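Local atomic coordinates of LPXTG-motif cell wall anchor domain protein (PDB entry 5U5O), a protein that probably mediates bacterial adhesion as a giant cell-wall-anchored surface protein built of Ig-like domains that contain intramolecular cross-links. Residues L35-E40 against E90-Y95. Sequence-based numbering, arbitrary orientation.
Sequences LYNVEE and EDVKVY
Tyr-95 turns CG beside its backbone N (chi1 -59°), and its hydroxyl meets Glu-40; Asn-37 does likewise (chi1 -70°), and its OD1 reaches Lys-93 N. The contact is the end of an antiparallel beta ladder in the Ig-like T-Q ester bond domain, between strands 26-36 and 94-104. Leu-35 and Tyr-95 form a hydrogen-bonded pair: Leu-35 N gives to Tyr-95 O at 2.7 Å, and Tyr-95 N returns the bond to Leu-35 O. Tyr-36 and Val-94 form the next, non-hydrogen-bonded pair. Their side chains lie side by side, with Val-94 CG2 at the ring edge, 3.9 Å from Tyr-36 CD1. The hydroxyl of Tyr-36 bonds Glu-84. Asn-37 leaves the strand but continues the pairing. Its N binds Lys-93 O, and its OD1 takes Lys-93 N at 3.0 Å, the donor tilted 35° from the amide plane. One water joins Asn-37 ND2 to the Asp-91 carboxylate, which also forms a salt bridge with Lys-1; a second joins Asn-37 OD1 to Asp-91 O. On the face shared with Leu-35, Val-38 CG2 packs 3.5 Å from Tyr-95 CD1. Glu-40 crosses the end of this ring, and Tyr-95 OH donates to the anti lone pair of Glu-40 OE2 at 2.6 Å.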
ATOM      1  N   LEU A  35      21.095  15.064  15.348  1.00 12.54           N
ATOM      2  CA  LEU A  35      22.543  15.203  15.221  1.00 12.26           C
ATOM      3  C   LEU A  35      23.196  14.937  16.565  1.00 12.10           C
ATOM      4  O   LEU A  35      22.845  15.537  17.566  1.00 14.61           O
ATOM      5  CB  LEU A  35      22.918  16.584  14.757  1.00 11.97           C
ATOM      6  CG  LEU A  35      22.265  17.040  13.445  1.00 13.40           C
ATOM      7  CD1 LEU A  35      22.674  18.465  13.095  1.00 15.33           C
ATOM      8  CD2 LEU A  35      22.560  16.117  12.276  1.00 14.04           C
ATOM      9  N   TYR A  36      24.173  14.009  16.577  1.00 11.11           N
ATOM     10  CA  TYR A  36      24.785  13.477  17.823  1.00 11.52           C
ATOM     11  C   TYR A  36      26.209  13.978  17.989  1.00 11.54           C
ATOM     12  O   TYR A  36      26.997  13.813  17.070  1.00 13.11           O
ATOM     13  CB  TYR A  36      24.786  11.952  17.809  1.00 11.03           C
ATOM     14  CG  TYR A  36      23.443  11.346  17.516  1.00 11.22           C
ATOM     15  CD1 TYR A  36      22.334  11.692  18.273  1.00 11.98           C
ATOM     16  CD2 TYR A  36      23.295  10.431  16.510  1.00 11.54           C
ATOM     17  CE1 TYR A  36      21.096  11.140  18.021  1.00 12.19           C
ATOM     18  CE2 TYR A  36      22.039   9.881  16.218  1.00 11.71           C
ATOM     19  CZ  TYR A  36      20.966  10.234  17.010  1.00 11.70           C
ATOM     20  OH  TYR A  36      19.707   9.700  16.733  1.00 13.16           O
ATOM     21  N   ASN A  37      26.438  14.690  19.083  1.00 11.85           N
ATOM     22  CA  ASN A  37      27.829  15.086  19.452  1.00 11.91           C
ATOM     23  C   ASN A  37      28.474  15.937  18.367  1.00 12.02           C
ATOM     24  O   ASN A  37      29.681  15.827  18.104  1.00 14.86           O
ATOM     25  CB  ASN A  37      28.688  13.869  19.853  1.00 12.18           C
ATOM     26  CG  ASN A  37      28.242  13.295  21.154  1.00 12.37           C
ATOM     27  OD1 ASN A  37      27.650  13.973  21.987  1.00 14.38           O
ATOM     28  ND2 ASN A  37      28.632  12.048  21.401  1.00 12.82           N
ATOM     29  N   VAL A  38      27.677  16.845  17.794  1.00 12.05           N
ATOM     30  CA  VAL A  38      28.140  17.845  16.867  1.00 12.01           C
ATOM     31  C   VAL A  38      28.544  19.081  17.644  1.00 12.74           C
ATOM     32  O   VAL A  38      28.230  19.221  18.828  1.00 14.82           O
ATOM     33  CB  VAL A  38      27.055  18.190  15.806  1.00 12.08           C
ATOM     34  CG1 VAL A  38      26.982  17.084  14.774  1.00 12.05           C
ATOM     35  CG2 VAL A  38      25.673  18.454  16.417  1.00 11.41           C
ATOM     36  N   GLU A  39      29.221  19.996  16.969  1.00 12.45           N
ATOM     37  CA  GLU A  39      29.800  21.163  17.621  1.00 12.56           C
ATOM     38  C   GLU A  39      28.904  22.394  17.398  1.00 12.08           C
ATOM     39  O   GLU A  39      28.668  22.805  16.259  1.00 13.44           O
ATOM     40  CB  GLU A  39      31.202  21.428  17.071  1.00 12.89           C
ATOM     41  CG  GLU A  39      31.899  22.599  17.733  1.00 13.24           C
ATOM     42  CD  GLU A  39      33.359  22.735  17.299  1.00 14.29           C
ATOM     43  OE1 GLU A  39      34.100  21.719  17.263  1.00 16.54           O
ATOM     44  OE2 GLU A  39      33.771  23.873  17.009  1.00 16.13           O
ATOM     45  N   GLU A  40      28.510  23.022  18.496  1.00 12.41           N
ATOM     46  CA  GLU A  40      27.764  24.288  18.420  1.00 12.04           C
ATOM     47  C   GLU A  40      28.626  25.331  17.731  1.00 12.28           C
ATOM     48  O   GLU A  40      29.824  25.458  18.011  1.00 14.15           O
ATOM     49  CB  GLU A  40      27.344  24.763  19.809  1.00 12.84           C
ATOM     50  CG  GLU A  40      26.326  23.849  20.477  1.00 13.97           C
ATOM     51  CD  GLU A  40      25.922  24.277  21.878  1.00 15.18           C
ATOM     52  OE1 GLU A  40      26.225  25.401  22.318  1.00 19.56           O
ATOM     53  OE2 GLU A  40      25.276  23.458  22.554  1.00 17.92           O
ATOM     54  N   GLU A  90      25.418   7.760  27.569  1.00 14.49           N
ATOM     55  CA  GLU A  90      24.381   8.450  28.329  1.00 15.70           C
ATOM     56  C   GLU A  90      24.511   9.963  28.268  1.00 14.61           C
ATOM     57  O   GLU A  90      23.519  10.667  28.441  1.00 17.24           O
ATOM     58  CB  GLU A  90      24.320   7.931  29.777  1.00 19.26           C
ATOM     59  CG  GLU A  90      23.610   6.582  29.842  1.00 26.46           C
ATOM     60  CD  GLU A  90      23.184   6.144  31.231  1.00 30.40           C
ATOM     61  OE1 GLU A  90      23.810   6.565  32.229  1.00 33.22           O
ATOM     62  OE2 GLU A  90      22.212   5.356  31.315  1.00 31.34           O
ATOM     63  N   ASP A  91      25.719  10.453  27.992  1.00 14.78           N
ATOM     64  CA  ASP A  91      25.990  11.880  27.850  1.00 13.88           C
ATOM     65  C   ASP A  91      25.937  12.405  26.424  1.00 13.92           C
ATOM     66  O   ASP A  91      26.348  13.544  26.187  1.00 14.36           O
ATOM     67  CB  ASP A  91      27.357  12.232  28.487  1.00 15.68           C
ATOM     68  CG  ASP A  91      28.542  11.667  27.716  1.00 16.10           C
ATOM     69  OD1 ASP A  91      28.363  10.871  26.777  1.00 16.92           O
ATOM     70  OD2 ASP A  91      29.702  11.978  28.095  1.00 23.02           O
ATOM     71  N   VAL A  92      25.429  11.611  25.472  1.00 12.84           N
ATOM     72  CA  VAL A  92      25.296  12.106  24.101  1.00 12.01           C
ATOM     73  C   VAL A  92      24.500  13.412  24.035  1.00 12.08           C
ATOM     74  O   VAL A  92      23.485  13.551  24.711  1.00 13.89           O
ATOM     75  CB  VAL A  92      24.694  11.034  23.157  1.00 11.38           C
ATOM     76  CG1 VAL A  92      23.256  10.683  23.511  1.00 11.01           C
ATOM     77  CG2 VAL A  92      24.796  11.457  21.703  1.00 11.07           C
ATOM     78  N   LYS A  93      25.016  14.358  23.265  1.00 12.11           N
ATOM     79  CA  LYS A  93      24.356  15.634  23.046  1.00 11.75           C
ATOM     80  C   LYS A  93      23.631  15.528  21.716  1.00 11.44           C
ATOM     81  O   LYS A  93      24.216  15.271  20.678  1.00 13.66           O
ATOM     82  CB  LYS A  93      25.350  16.790  23.054  1.00 12.71           C
ATOM     83  CG  LYS A  93      25.962  16.993  24.440  1.00 15.90           C
ATOM     84  CD  LYS A  93      27.014  18.093  24.458  1.00 22.29           C
ATOM     85  CE  LYS A  93      27.785  18.123  25.770  1.00 30.14           C
ATOM     86  NZ  LYS A  93      26.956  18.590  26.911  1.00 37.02           N
ATOM     87  N   VAL A  94      22.307  15.760  21.755  1.00 11.23           N
ATOM     88  CA  VAL A  94      21.407  15.601  20.584  1.00 11.18           C
ATOM     89  C   VAL A  94      20.831  16.948  20.183  1.00 11.90           C
ATOM     90  O   VAL A  94      20.348  17.665  21.035  1.00 12.86           O
ATOM     91  CB  VAL A  94      20.279  14.606  20.858  1.00 11.40           C
ATOM     92  CG1 VAL A  94      19.478  14.346  19.586  1.00 11.78           C
ATOM     93  CG2 VAL A  94      20.814  13.304  21.425  1.00 12.01           C
ATOM     94  N   TYR A  95      21.024  17.276  18.920  1.00 12.18           N
ATOM     95  CA  TYR A  95      20.472  18.491  18.337  1.00 11.91           C
ATOM     96  C   TYR A  95      19.530  18.106  17.206  1.00 12.35           C
ATOM     97  O   TYR A  95      19.890  17.331  16.326  1.00 17.18           O
ATOM     98  CB  TYR A  95      21.574  19.378  17.810  1.00 11.94           C
ATOM     99  CG  TYR A  95      22.553  19.787  18.882  1.00 11.59           C
ATOM    100  CD1 TYR A  95      23.610  18.952  19.251  1.00 11.71           C
ATOM    101  CD2 TYR A  95      22.421  21.001  19.554  1.00 11.96           C
ATOM    102  CE1 TYR A  95      24.502  19.327  20.240  1.00 12.21           C
ATOM    103  CE2 TYR A  95      23.334  21.373  20.545  1.00 12.92           C
ATOM    104  CZ  TYR A  95      24.370  20.524  20.883  1.00 13.05           C
ATOM    105  OH  TYR A  95      25.250  20.900  21.866  1.00 16.28           O
TER
HETATM  106  O   HOH W   1      28.328  10.572  23.910  1.00 16.90           O
HETATM  107  O   HOH W   2      28.582  14.275  24.628  1.00 23.34           O